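Local coordinates for cytochrome P450 RhF (Acinetobacter radioresistens, PDB 6RO8), which binds heme in the domain making up this chain and probably acts, as the whole protein, as a monooxygenase, at residues 31-36 with 340-345; 195-200 with 267-272; 200-205 with 318-323. One frame throughout, in Å; residues are numbered along the deposited sequence.

All three contacts are buried; none is a surface contact. Contacts 1 and 3 use neighbouring strands of one mixed sheet, 340-343 and 320-324, and touch directly, whereas contacts 2 and 3 share helix 187-202 and Asn-200. Contact 3 therefore lies between the other two, with its centre about 9 Å from that of contact 1 and about 12 Å from that of contact 2. The chemistry changes with place: contact 1 is thioether against phenyl ring, away from the heme; contact 2 is valine against histidine and threonine; contact 3 sets an indole against a second indole and the guanidinium of Arg-321. Contacts 2 and 3 both reach the heme and the bound histidine.

Contact 1. Residues 31-36 with 340-345; sequences FDMFAV and KLFLVS
A single methionine bridges this contact: Met-33 lays both its sulfur and its methyl over one face of the Phe-342 ring, a Met-aromatic pair that ties the N-terminal loop to the mixed beta-sheet of the P450 fold. The backbones stay far apart, since Met-33 CA and Phe-342 CA are separated by 10.5 Å. That gap is crossed because the methionine chain runs extended beyond CG (chi2 175°, chi3 165°). SD sits 4.0 Å from the ring centroid of Phe-342 and only 12° off the ring normal. CE is displaced toward the ring's root, at 3.7 Å from Phe-342 CG, adding a CH-pi contact.

The loop that presents Met-33 is itself ordered. Asp-32 opens a type I turn ending at Ala-35, and its OD1 accepts from Phe-34 N at 3.0 Å in an Asx turn; the donor stands above the carboxylate plane. Asp-32 OD2 also forms a salt bridge with Arg-204. On the sheet side, Phe-342 is fixed by backbone hydrogen bonds to Trp-64 and Val-66, and Ile-65 of that strand packs against Met-33. Away from the ring, the same methyl CE of Met-33 touches Val-344 CG2 at 3.9 Å.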
loop_
_atom_site.group_PDB
_atom_site.type_symbol
_atom_site.label_atom_id
_atom_site.label_comp_id
_atom_site.label_asym_id
_atom_site.label_seq_id
_atom_site.Cartn_x
_atom_site.Cartn_y
_atom_site.Cartn_z
ATOM N N PHE A 31 -18.966 -13.429 1.447
ATOM C CA PHE A 31 -18.089 -12.464 2.085
ATOM C C PHE A 31 -17.807 -11.311 1.132
ATOM O O PHE A 31 -17.223 -11.502 0.059
ATOM C CB PHE A 31 -16.791 -13.116 2.557
ATOM C CG PHE A 31 -15.992 -12.225 3.464
ATOM C CD1 PHE A 31 -15.149 -11.262 2.939
ATOM C CD2 PHE A 31 -16.111 -12.317 4.844
ATOM C CE1 PHE A 31 -14.427 -10.417 3.771
ATOM C CE2 PHE A 31 -15.384 -11.462 5.686
ATOM C CZ PHE A 31 -14.552 -10.507 5.142
ATOM N N ASP A 32 -18.243 -10.116 1.531
ATOM C CA ASP A 32 -18.081 -8.901 0.742
ATOM C C ASP A 32 -17.137 -7.941 1.461
ATOM O O ASP A 32 -17.461 -7.426 2.541
ATOM C CB ASP A 32 -19.435 -8.240 0.491
ATOM C CG ASP A 32 -19.361 -7.127 -0.532
ATOM O OD1 ASP A 32 -18.245 -6.771 -0.966
ATOM O OD2 ASP A 32 -20.428 -6.613 -0.919
ATOM N N MET A 33 -15.991 -7.667 0.835
ATOM C CA MET A 33 -15.038 -6.733 1.426
ATOM C C MET A 33 -15.579 -5.303 1.503
ATOM O O MET A 33 -15.079 -4.508 2.304
ATOM C CB MET A 33 -13.723 -6.774 0.657
ATOM C CG MET A 33 -12.938 -8.011 0.985
ATOM S SD MET A 33 -11.454 -8.160 -0.017
ATOM C CE MET A 33 -10.516 -9.422 0.853
ATOM N N PHE A 34 -16.602 -4.959 0.730
ATOM C CA PHE A 34 -17.163 -3.622 0.820
ATOM C C PHE A 34 -18.296 -3.529 1.837
ATOM O O PHE A 34 -18.850 -2.444 2.037
ATOM C CB PHE A 34 -17.613 -3.158 -0.566
ATOM C CG PHE A 34 -16.479 -3.036 -1.541
ATOM C CD1 PHE A 34 -15.705 -1.891 -1.576
ATOM C CD2 PHE A 34 -16.168 -4.083 -2.406
ATOM C CE1 PHE A 34 -14.629 -1.785 -2.465
ATOM C CE2 PHE A 34 -15.097 -3.980 -3.295
ATOM C CZ PHE A 34 -14.324 -2.834 -3.322
ATOM N N ALA A 35 -18.621 -4.623 2.515
ATOM C CA ALA A 35 -19.608 -4.554 3.573
ATOM C C ALA A 35 -18.979 -3.957 4.834
ATOM O O ALA A 35 -17.762 -3.793 4.936
ATOM C CB ALA A 35 -20.186 -5.939 3.845
ATOM N N VAL A 36 -19.842 -3.634 5.803
ATOM C CA VAL A 36 -19.396 -2.865 6.958
ATOM C C VAL A 36 -18.286 -3.550 7.773
ATOM O O VAL A 36 -17.348 -2.868 8.156
ATOM C CB VAL A 36 -20.625 -2.516 7.867
ATOM C CG1 VAL A 36 -20.149 -1.869 9.160
ATOM C CG2 VAL A 36 -21.592 -1.613 7.122
ATOM N N LYS A 340 -8.410 -16.811 -8.647
ATOM C CA LYS A 340 -7.862 -15.592 -8.069
ATOM C C LYS A 340 -7.920 -15.670 -6.550
ATOM O O LYS A 340 -8.924 -16.113 -5.984
ATOM C CB LYS A 340 -8.619 -14.370 -8.585
ATOM C CG LYS A 340 -8.485 -14.217 -10.096
ATOM C CD LYS A 340 -9.323 -13.085 -10.636
ATOM C CE LYS A 340 -9.545 -13.238 -12.138
ATOM N NZ LYS A 340 -8.394 -12.764 -12.933
ATOM N N LEU A 341 -6.841 -15.236 -5.900
ATOM C CA LEU A 341 -6.687 -15.325 -4.453
ATOM C C LEU A 341 -6.508 -13.937 -3.853
ATOM O O LEU A 341 -5.714 -13.127 -4.359
ATOM C CB LEU A 341 -5.481 -16.195 -4.090
ATOM C CG LEU A 341 -5.258 -17.480 -4.900
ATOM C CD1 LEU A 341 -4.087 -18.265 -4.307
ATOM C CD2 LEU A 341 -6.500 -18.328 -4.887
ATOM N N PHE A 342 -7.231 -13.669 -2.767
ATOM C CA PHE A 342 -6.942 -12.543 -1.879
ATOM C C PHE A 342 -6.091 -13.044 -0.725
ATOM O O PHE A 342 -6.522 -13.914 0.040
ATOM C CB PHE A 342 -8.222 -11.897 -1.350
ATOM C CG PHE A 342 -8.624 -10.678 -2.108
ATOM C CD1 PHE A 342 -7.775 -9.582 -2.165
ATOM C CD2 PHE A 342 -9.820 -10.635 -2.793
ATOM C CE1 PHE A 342 -8.132 -8.455 -2.885
ATOM C CE2 PHE A 342 -10.179 -9.523 -3.519
ATOM C CZ PHE A 342 -9.336 -8.431 -3.569
ATOM N N LEU A 343 -4.876 -12.531 -0.626
ATOM C CA LEU A 343 -4.005 -12.803 0.516
ATOM C C LEU A 343 -4.263 -11.706 1.539
ATOM O O LEU A 343 -3.731 -10.601 1.402
ATOM C CB LEU A 343 -2.540 -12.805 0.089
ATOM C CG LEU A 343 -1.961 -14.021 -0.643
ATOM C CD1 LEU A 343 -2.754 -14.393 -1.883
ATOM C CD2 LEU A 343 -0.482 -13.791 -0.977
ATOM N N VAL A 344 -5.074 -11.975 2.565
ATOM C CA VAL A 344 -5.501 -10.900 3.477
ATOM C C VAL A 344 -4.430 -10.742 4.556
ATOM O O VAL A 344 -4.521 -11.305 5.647
ATOM C CB VAL A 344 -6.885 -11.146 4.060
ATOM C CG1 VAL A 344 -7.301 -9.937 4.891
ATOM C CG2 VAL A 344 -7.855 -11.356 2.961
ATOM N N SER A 345 -3.423 -9.916 4.249
ATOM C CA SER A 345 -2.269 -9.774 5.135
ATOM C C SER A 345 -2.629 -9.141 6.480
ATOM O O SER A 345 -2.001 -9.466 7.493
ATOM C CB SER A 345 -1.176 -8.966 4.446
ATOM O OG SER A 345 -1.738 -7.913 3.705
#

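Contact 2. Residues 195-200 with 267-272; sequences VAHTVN and IMVAAH. With HEM (protoporphyrin IX containing Fe), chain B; HIS (histidine), chain C.
Val-269 carries the whole of its segment's part in this contact, directed from helix 257-270 at His-197 and Thr-198 on helix 187-202, the F helix of a P450. Its CB lies 3.9 Å from His-197 ND1, so the valine meets the imidazole from its branch point outward. CG1, set anti to the backbone N (chi1 172°), reaches the edge of the His-197 ring close to its plane and meets Thr-198 CG2 at 3.9 Å. The other branch, CG2, comes to 3.7 Å from His-197 ND1, approaching the ring obliquely. Phe-220 and Ala-194 add further packing around the valine.

The threonine offers its methyl because its hydroxyl is turned back along its own helix: Thr-198 OG1 donates to Val-195 O at 3.3 Å. That carbonyl is shared, since Val-199 N also donates to Val-195 O at 2.9 Å. His-197 in turn meets Trp-202 edge-to-face.

Directly after Val-269 the chain lines the heme pocket, with Ala-270 O 3.6 Å from heme C1C and Ala-271 O 3.3 Å from heme CMC. The touching groups across the helices are methyls against an imidazole and another methyl, joined by dispersion and without a directional bond. Fit of shape, rather than any polar link, therefore sets the spacing of the two helices at this point.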
loop_
_atom_site.group_PDB
_atom_site.type_symbol
_atom_site.label_atom_id
_atom_site.label_comp_id
_atom_site.label_asym_id
_atom_site.label_seq_id
_atom_site.Cartn_x
_atom_site.Cartn_y
_atom_site.Cartn_z
ATOM N N VAL A 195 -6.135 8.866 -6.389
ATOM C CA VAL A 195 -7.456 8.368 -6.025
ATOM C C VAL A 195 -8.073 7.621 -7.195
ATOM O O VAL A 195 -8.581 6.500 -7.042
ATOM C CB VAL A 195 -8.362 9.516 -5.555
ATOM C CG1 VAL A 195 -9.756 8.977 -5.250
ATOM C CG2 VAL A 195 -7.761 10.186 -4.327
ATOM N N ALA A 196 -8.017 8.220 -8.390
ATOM C CA ALA A 196 -8.645 7.587 -9.545
ATOM C C ALA A 196 -8.013 6.237 -9.823
ATOM O O ALA A 196 -8.716 5.264 -10.117
ATOM C CB ALA A 196 -8.558 8.481 -10.781
ATOM N N HIS A 197 -6.690 6.144 -9.683
ATOM C CA HIS A 197 -6.037 4.866 -9.934
ATOM C C HIS A 197 -6.420 3.812 -8.892
ATOM O O HIS A 197 -6.606 2.636 -9.238
ATOM C CB HIS A 197 -4.532 5.055 -9.986
ATOM C CG HIS A 197 -3.783 3.769 -10.025
ATOM N ND1 HIS A 197 -2.870 3.410 -9.056
ATOM C CD2 HIS A 197 -3.839 2.735 -10.897
ATOM C CE1 HIS A 197 -2.382 2.216 -9.342
ATOM N NE2 HIS A 197 -2.952 1.787 -10.455
ATOM N N THR A 198 -6.553 4.197 -7.614
ATOM C CA THR A 198 -6.818 3.169 -6.608
ATOM C C THR A 198 -8.289 2.765 -6.581
ATOM O O THR A 198 -8.598 1.568 -6.534
ATOM C CB THR A 198 -6.372 3.621 -5.214
ATOM O OG1 THR A 198 -7.271 4.619 -4.731
ATOM C CG2 THR A 198 -4.931 4.172 -5.226
ATOM N N VAL A 199 -9.203 3.739 -6.603
ATOM C CA VAL A 199 -10.633 3.435 -6.696
ATOM C C VAL A 199 -10.940 2.600 -7.938
ATOM O O VAL A 199 -11.735 1.653 -7.889
ATOM C CB VAL A 199 -11.448 4.737 -6.704
ATOM C CG1 VAL A 199 -12.902 4.409 -6.925
ATOM C CG2 VAL A 199 -11.222 5.496 -5.425
ATOM N N ASN A 200 -10.360 2.967 -9.078
ATOM C CA ASN A 200 -10.560 2.178 -10.289
ATOM C C ASN A 200 -10.108 0.735 -10.088
ATOM O O ASN A 200 -10.779 -0.208 -10.529
ATOM C CB ASN A 200 -9.796 2.804 -11.455
ATOM C CG ASN A 200 -10.211 2.237 -12.787
ATOM O OD1 ASN A 200 -11.393 2.248 -13.126
ATOM N ND2 ASN A 200 -9.240 1.734 -13.557
ATOM N N ILE A 267 4.093 3.592 -10.206
ATOM C CA ILE A 267 5.017 3.961 -9.138
ATOM C C ILE A 267 4.698 5.355 -8.596
ATOM O O ILE A 267 4.989 5.651 -7.429
ATOM C CB ILE A 267 6.485 3.829 -9.609
ATOM C CG1 ILE A 267 7.376 3.487 -8.413
ATOM C CG2 ILE A 267 6.972 5.098 -10.311
ATOM C CD1 ILE A 267 6.857 2.315 -7.590
ATOM N N MET A 268 4.055 6.211 -9.400
ATOM C CA MET A 268 3.688 7.541 -8.924
ATOM C C MET A 268 2.520 7.536 -7.973
ATOM O O MET A 268 2.156 8.608 -7.477
ATOM C CB MET A 268 3.379 8.468 -10.086
ATOM C CG MET A 268 4.635 8.968 -10.729
ATOM S SD MET A 268 4.274 10.176 -12.007
ATOM C CE MET A 268 2.734 10.845 -11.424
ATOM N N VAL A 269 1.912 6.379 -7.726
ATOM C CA VAL A 269 1.004 6.198 -6.614
ATOM C C VAL A 269 1.652 5.386 -5.501
ATOM O O VAL A 269 1.556 5.749 -4.325
ATOM C CB VAL A 269 -0.309 5.542 -7.100
ATOM C CG1 VAL A 269 -1.223 5.146 -5.921
ATOM C CG2 VAL A 269 -1.029 6.476 -8.100
ATOM N N ALA A 270 2.352 4.305 -5.867
ATOM C CA ALA A 270 2.886 3.370 -4.887
ATOM C C ALA A 270 4.052 3.946 -4.071
ATOM O O ALA A 270 4.229 3.562 -2.910
ATOM C CB ALA A 270 3.314 2.084 -5.590
ATOM N N ALA A 271 4.823 4.887 -4.627
ATOM C CA ALA A 271 5.961 5.439 -3.899
ATOM C C ALA A 271 5.559 6.370 -2.760
ATOM O O ALA A 271 6.439 6.896 -2.070
ATOM C CB ALA A 271 6.899 6.186 -4.853
ATOM N N HIS A 272 4.268 6.591 -2.527
ATOM C CA HIS A 272 3.930 7.513 -1.456
ATOM C C HIS A 272 2.615 7.174 -0.769
ATOM O O HIS A 272 2.508 7.332 0.452
ATOM C CB HIS A 272 3.912 8.950 -1.990
ATOM C CG HIS A 272 2.735 9.261 -2.853
ATOM N ND1 HIS A 272 1.601 9.865 -2.362
ATOM C CD2 HIS A 272 2.516 9.059 -4.173
ATOM C CE1 HIS A 272 0.726 10.009 -3.342
ATOM N NE2 HIS A 272 1.260 9.533 -4.452
HETATM C CHA HEM B . 5.900 -4.191 -3.556
HETATM C CHB HEM B . 3.514 -2.597 0.376
HETATM C CHC HEM B . 5.836 1.685 0.170
HETATM C CHD HEM B . 7.828 0.221 -4.013
HETATM C C1A HEM B . 5.033 -4.142 -2.486
HETATM C C2A HEM B . 4.102 -5.174 -2.064
HETATM C C3A HEM B . 3.452 -4.737 -0.991
HETATM C C4A HEM B . 3.926 -3.400 -0.676
HETATM C CMA HEM B . 2.373 -5.536 -0.229
HETATM C CAA HEM B . 3.903 -6.556 -2.728
HETATM C CBA HEM B . 4.710 -7.555 -1.921
HETATM C CGA HEM B . 4.659 -8.929 -2.531
HETATM O O1A HEM B . 3.969 -9.113 -3.564
HETATM O O2A HEM B . 5.321 -9.836 -1.973
HETATM C C1B HEM B . 3.994 -1.353 0.711
HETATM C C2B HEM B . 3.700 -0.638 1.938
HETATM C C3B HEM B . 4.331 0.559 1.877
HETATM C C4B HEM B . 5.051 0.630 0.612
HETATM C CMB HEM B . 2.803 -1.212 3.068
HETATM C CAB HEM B . 4.387 1.705 2.914
HETATM C CBB HEM B . 3.960 1.628 4.174
HETATM C C1C HEM B . 6.584 1.673 -0.987
HETATM C C2C HEM B . 7.422 2.736 -1.514
HETATM C C3C HEM B . 7.964 2.298 -2.674
HETATM C C4C HEM B . 7.492 0.963 -2.909
HETATM C CMC HEM B . 7.621 4.100 -0.818
HETATM C CAC HEM B . 8.932 2.973 -3.684
HETATM C CBC HEM B . 9.375 4.223 -3.535
HETATM C C1D HEM B . 7.471 -1.078 -4.276
HETATM C C2D HEM B . 7.865 -1.843 -5.436
HETATM C C3D HEM B . 7.348 -3.059 -5.313
HETATM C C4D HEM B . 6.597 -3.118 -4.063
HETATM C CMD HEM B . 8.727 -1.350 -6.619
HETATM C CAD HEM B . 7.513 -4.184 -6.361
HETATM C CBD HEM B . 8.769 -5.011 -6.125
HETATM C CGD HEM B . 8.635 -6.329 -6.854
HETATM O O1D HEM B . 7.596 -6.536 -7.517
HETATM O O2D HEM B . 9.551 -7.185 -6.773
HETATM N NA HEM B . 4.883 -3.075 -1.625
HETATM N NB HEM B . 4.816 -0.551 -0.069
HETATM N NC HEM B . 6.656 0.612 -1.873
HETATM N ND HEM B . 6.701 -1.890 -3.457
HETATM FE FE HEM B . 5.784 -1.196 -1.752
HETATM N N HIS C . 0.373 0.194 -4.901
HETATM C CA HIS C . 0.867 -0.547 -3.746
HETATM C C HIS C . 1.670 0.355 -2.813
HETATM O O HIS C . 2.263 -0.137 -1.843
HETATM C CB HIS C . 1.723 -1.731 -4.196
HETATM C CG HIS C . 2.625 -1.422 -5.350
HETATM N ND1 HIS C . 3.979 -1.688 -5.329
HETATM C CD2 HIS C . 2.369 -0.866 -6.558
HETATM C CE1 HIS C . 4.516 -1.311 -6.476
HETATM N NE2 HIS C . 3.561 -0.810 -7.239
HETATM O OXT HIS C . 1.736 1.569 -3.011
HETATM O O HOH W 1 4.057 -0.547 -3.130
#

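Contact 3. Residues 200-205 with 318-323; sequences NTWGRP and VAWRRQ. With HEM (protoporphyrin IX containing Fe), chain B; HIS (histidine), chain C.
Two tryptophans supply the aromatic part of this contact. Trp-202 CZ2 packs on Trp-320 CH2 at 3.8 Å, yet the rings scarcely overlap: the five-membered ring of Trp-202 and the six-membered ring of Trp-320 have centroids 5.7 Å apart, with planes inclined by 24°. The pair is thus slid well out of a true stack. Phe-420 meets Trp-202 edge-to-face. Trp-320 continues toward the active site, where its CZ2 lies 3.5 Å from CB of the bound histidine and the heme methyl CMA lies over one of its faces.

Polar groups meet without bonding directly. Trp-202 NE1 and Arg-321 NH2 approach to 3.2 Å, but both are donors. A modelled water beside Trp-202 NE1 and Arg-321 NE could accept from each, although its distances are too short to be relied on. Arg-321 NH1 has protein partners in Glu-89 O and Tyr-63 OH. The methyl CG2 of Thr-201 packs against Arg-321 NH2 at 3.8 Å, a van der Waals contact.

The direct hydrogen bond to the heme comes from Arg-322. Its NH2 donates almost straight (165°) to propionate atom O1A at 2.9 Å, in the guanidinium plane. A bend at chi2 (-56°) folds the chain so that NH1 also reaches Arg-321 O at 3.0 Å, helping to fix the guanidinium's rotation.

Within the fold, the C-terminal end of helix 187-202 rests on strand 320-324, itself flanked in the sheet by strands 340-343 and 82-83.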
loop_
_atom_site.group_PDB
_atom_site.type_symbol
_atom_site.label_atom_id
_atom_site.label_comp_id
_atom_site.label_asym_id
_atom_site.label_seq_id
_atom_site.Cartn_x
_atom_site.Cartn_y
_atom_site.Cartn_z
ATOM N N ASN A 200 -10.360 2.967 -9.078
ATOM C CA ASN A 200 -10.560 2.178 -10.289
ATOM C C ASN A 200 -10.108 0.735 -10.088
ATOM O O ASN A 200 -10.779 -0.208 -10.529
ATOM C CB ASN A 200 -9.796 2.804 -11.455
ATOM C CG ASN A 200 -10.211 2.237 -12.787
ATOM O OD1 ASN A 200 -11.393 2.248 -13.126
ATOM N ND2 ASN A 200 -9.240 1.734 -13.557
ATOM N N THR A 201 -8.956 0.547 -9.426
ATOM C CA THR A 201 -8.335 -0.773 -9.351
ATOM C C THR A 201 -8.891 -1.609 -8.204
ATOM O O THR A 201 -9.262 -2.774 -8.397
ATOM C CB THR A 201 -6.831 -0.617 -9.195
ATOM O OG1 THR A 201 -6.334 0.262 -10.210
ATOM C CG2 THR A 201 -6.122 -1.969 -9.274
ATOM N N TRP A 202 -8.946 -1.033 -7.003
ATOM C CA TRP A 202 -9.261 -1.784 -5.795
ATOM C C TRP A 202 -10.607 -1.420 -5.194
ATOM O O TRP A 202 -10.983 -1.984 -4.162
ATOM C CB TRP A 202 -8.161 -1.588 -4.744
ATOM C CG TRP A 202 -6.865 -2.203 -5.167
ATOM C CD1 TRP A 202 -6.503 -3.520 -5.065
ATOM C CD2 TRP A 202 -5.757 -1.535 -5.776
ATOM N NE1 TRP A 202 -5.232 -3.707 -5.562
ATOM C CE2 TRP A 202 -4.753 -2.504 -6.004
ATOM C CE3 TRP A 202 -5.513 -0.209 -6.145
ATOM C CZ2 TRP A 202 -3.533 -2.188 -6.586
ATOM C CZ3 TRP A 202 -4.303 0.103 -6.729
ATOM C CH2 TRP A 202 -3.324 -0.881 -6.940
ATOM N N GLY A 203 -11.343 -0.491 -5.802
ATOM C CA GLY A 203 -12.624 -0.062 -5.293
ATOM C C GLY A 203 -13.774 -0.569 -6.145
ATOM O O GLY A 203 -13.617 -1.325 -7.100
ATOM N N ARG A 204 -14.964 -0.132 -5.758
ATOM C CA ARG A 204 -16.206 -0.455 -6.459
ATOM C C ARG A 204 -16.891 0.872 -6.761
ATOM O O ARG A 204 -17.887 1.231 -6.120
ATOM C CB ARG A 204 -17.085 -1.383 -5.617
ATOM C CG ARG A 204 -18.237 -2.033 -6.330
ATOM C CD ARG A 204 -19.050 -2.893 -5.347
ATOM N NE ARG A 204 -18.458 -4.220 -5.122
ATOM C CZ ARG A 204 -18.861 -5.092 -4.193
ATOM N NH1 ARG A 204 -19.860 -4.782 -3.371
ATOM N NH2 ARG A 204 -18.253 -6.270 -4.074
ATOM N N PRO A 205 -16.357 1.640 -7.718
ATOM C CA PRO A 205 -16.981 2.916 -8.083
ATOM C C PRO A 205 -18.445 2.745 -8.448
ATOM O O PRO A 205 -18.838 1.784 -9.119
ATOM C CB PRO A 205 -16.163 3.371 -9.295
ATOM C CG PRO A 205 -15.599 2.111 -9.839
ATOM C CD PRO A 205 -15.249 1.313 -8.631
ATOM N N VAL A 318 -3.770 -4.111 3.435
ATOM C CA VAL A 318 -4.495 -5.102 4.224
ATOM C C VAL A 318 -4.815 -6.364 3.440
ATOM O O VAL A 318 -5.184 -7.375 4.062
ATOM C CB VAL A 318 -5.796 -4.510 4.803
ATOM C CG1 VAL A 318 -5.473 -3.416 5.859
ATOM C CG2 VAL A 318 -6.668 -3.950 3.680
ATOM N N ALA A 319 -4.701 -6.342 2.107
ATOM C CA ALA A 319 -4.982 -7.503 1.265
ATOM C C ALA A 319 -4.291 -7.322 -0.080
ATOM O O ALA A 319 -4.424 -6.270 -0.706
ATOM C CB ALA A 319 -6.482 -7.678 1.050
ATOM N N TRP A 320 -3.561 -8.337 -0.521
ATOM C CA TRP A 320 -2.926 -8.347 -1.829
ATOM C C TRP A 320 -3.406 -9.589 -2.589
ATOM O O TRP A 320 -4.115 -10.443 -2.043
ATOM C CB TRP A 320 -1.395 -8.298 -1.681
ATOM C CG TRP A 320 -0.697 -7.545 -2.773
ATOM C CD1 TRP A 320 0.287 -8.027 -3.598
ATOM C CD2 TRP A 320 -0.917 -6.181 -3.169
ATOM N NE1 TRP A 320 0.685 -7.053 -4.491
ATOM C CE2 TRP A 320 -0.035 -5.911 -4.250
ATOM C CE3 TRP A 320 -1.781 -5.166 -2.732
ATOM C CZ2 TRP A 320 0.020 -4.666 -4.884
ATOM C CZ3 TRP A 320 -1.738 -3.931 -3.381
ATOM C CH2 TRP A 320 -0.833 -3.693 -4.439
ATOM N N ARG A 321 -3.043 -9.699 -3.864
ATOM C CA ARG A 321 -3.707 -10.664 -4.734
ATOM C C ARG A 321 -2.714 -11.543 -5.490
ATOM O O ARG A 321 -1.583 -11.135 -5.809
ATOM C CB ARG A 321 -4.616 -9.956 -5.727
ATOM C CG ARG A 321 -5.785 -9.223 -5.087
ATOM C CD ARG A 321 -6.634 -8.568 -6.166
ATOM N NE ARG A 321 -6.005 -7.362 -6.682
ATOM C CZ ARG A 321 -6.404 -6.694 -7.759
ATOM N NH1 ARG A 321 -7.457 -7.128 -8.489
ATOM N NH2 ARG A 321 -5.738 -5.592 -8.104
ATOM N N ARG A 322 -3.155 -12.764 -5.777
ATOM C CA ARG A 322 -2.391 -13.704 -6.577
ATOM C C ARG A 322 -3.342 -14.387 -7.545
ATOM O O ARG A 322 -4.554 -14.442 -7.314
ATOM C CB ARG A 322 -1.671 -14.753 -5.704
ATOM C CG ARG A 322 -0.450 -14.231 -4.981
ATOM C CD ARG A 322 0.522 -13.634 -5.973
ATOM N NE ARG A 322 1.802 -13.278 -5.361
ATOM C CZ ARG A 322 2.191 -12.032 -5.097
ATOM N NH1 ARG A 322 1.391 -11.015 -5.380
ATOM N NH2 ARG A 322 3.383 -11.808 -4.564
ATOM N N GLN A 323 -2.791 -14.905 -8.638
ATOM C CA GLN A 323 -3.553 -15.723 -9.573
ATOM C C GLN A 323 -2.867 -17.064 -9.734
ATOM O O GLN A 323 -1.641 -17.134 -9.809
ATOM C CB GLN A 323 -3.705 -15.073 -10.943
ATOM C CG GLN A 323 -4.869 -15.677 -11.710
ATOM C CD GLN A 323 -5.204 -14.945 -12.984
ATOM O OE1 GLN A 323 -5.652 -13.801 -12.959
ATOM N NE2 GLN A 323 -5.002 -15.611 -14.114
HETATM C CHA HEM B . 5.900 -4.191 -3.556
HETATM C CHB HEM B . 3.514 -2.597 0.376
HETATM C CHC HEM B . 5.836 1.685 0.170
HETATM C CHD HEM B . 7.828 0.221 -4.013
HETATM C C1A HEM B . 5.033 -4.142 -2.486
HETATM C C2A HEM B . 4.102 -5.174 -2.064
HETATM C C3A HEM B . 3.452 -4.737 -0.991
HETATM C C4A HEM B . 3.926 -3.400 -0.676
HETATM C CMA HEM B . 2.373 -5.536 -0.229
HETATM C CAA HEM B . 3.903 -6.556 -2.728
HETATM C CBA HEM B . 4.710 -7.555 -1.921
HETATM C CGA HEM B . 4.659 -8.929 -2.531
HETATM O O1A HEM B . 3.969 -9.113 -3.564
HETATM O O2A HEM B . 5.321 -9.836 -1.973
HETATM C C1B HEM B . 3.994 -1.353 0.711
HETATM C C2B HEM B . 3.700 -0.638 1.938
HETATM C C3B HEM B . 4.331 0.559 1.877
HETATM C C4B HEM B . 5.051 0.630 0.612
HETATM C CMB HEM B . 2.803 -1.212 3.068
HETATM C CAB HEM B . 4.387 1.705 2.914
HETATM C CBB HEM B . 3.960 1.628 4.174
HETATM C C1C HEM B . 6.584 1.673 -0.987
HETATM C C2C HEM B . 7.422 2.736 -1.514
HETATM C C3C HEM B . 7.964 2.298 -2.674
HETATM C C4C HEM B . 7.492 0.963 -2.909
HETATM C CMC HEM B . 7.621 4.100 -0.818
HETATM C CAC HEM B . 8.932 2.973 -3.684
HETATM C CBC HEM B . 9.375 4.223 -3.535
HETATM C C1D HEM B . 7.471 -1.078 -4.276
HETATM C C2D HEM B . 7.865 -1.843 -5.436
HETATM C C3D HEM B . 7.348 -3.059 -5.313
HETATM C C4D HEM B . 6.597 -3.118 -4.063
HETATM C CMD HEM B . 8.727 -1.350 -6.619
HETATM C CAD HEM B . 7.513 -4.184 -6.361
HETATM C CBD HEM B . 8.769 -5.011 -6.125
HETATM C CGD HEM B . 8.635 -6.329 -6.854
HETATM O O1D HEM B . 7.596 -6.536 -7.517
HETATM O O2D HEM B . 9.551 -7.185 -6.773
HETATM N NA HEM B . 4.883 -3.075 -1.625
HETATM N NB HEM B . 4.816 -0.551 -0.069
HETATM N NC HEM B . 6.656 0.612 -1.873
HETATM N ND HEM B . 6.701 -1.890 -3.457
HETATM FE FE HEM B . 5.784 -1.196 -1.752
HETATM N N HIS C . 0.373 0.194 -4.901
HETATM C CA HIS C . 0.867 -0.547 -3.746
HETATM C C HIS C . 1.670 0.355 -2.813
HETATM O O HIS C . 2.263 -0.137 -1.843
HETATM C CB HIS C . 1.723 -1.731 -4.196
HETATM C CG HIS C . 2.625 -1.422 -5.350
HETATM N ND1 HIS C . 3.979 -1.688 -5.329
HETATM C CD2 HIS C . 2.369 -0.866 -6.558
HETATM C CE1 HIS C . 4.516 -1.311 -6.476
HETATM N NE2 HIS C . 3.561 -0.810 -7.239
HETATM O OXT HIS C . 1.736 1.569 -3.011
HETATM O O HOH W 2 -4.202 -5.912 -5.757
HETATM O O HOH W 1 4.057 -0.547 -3.130
#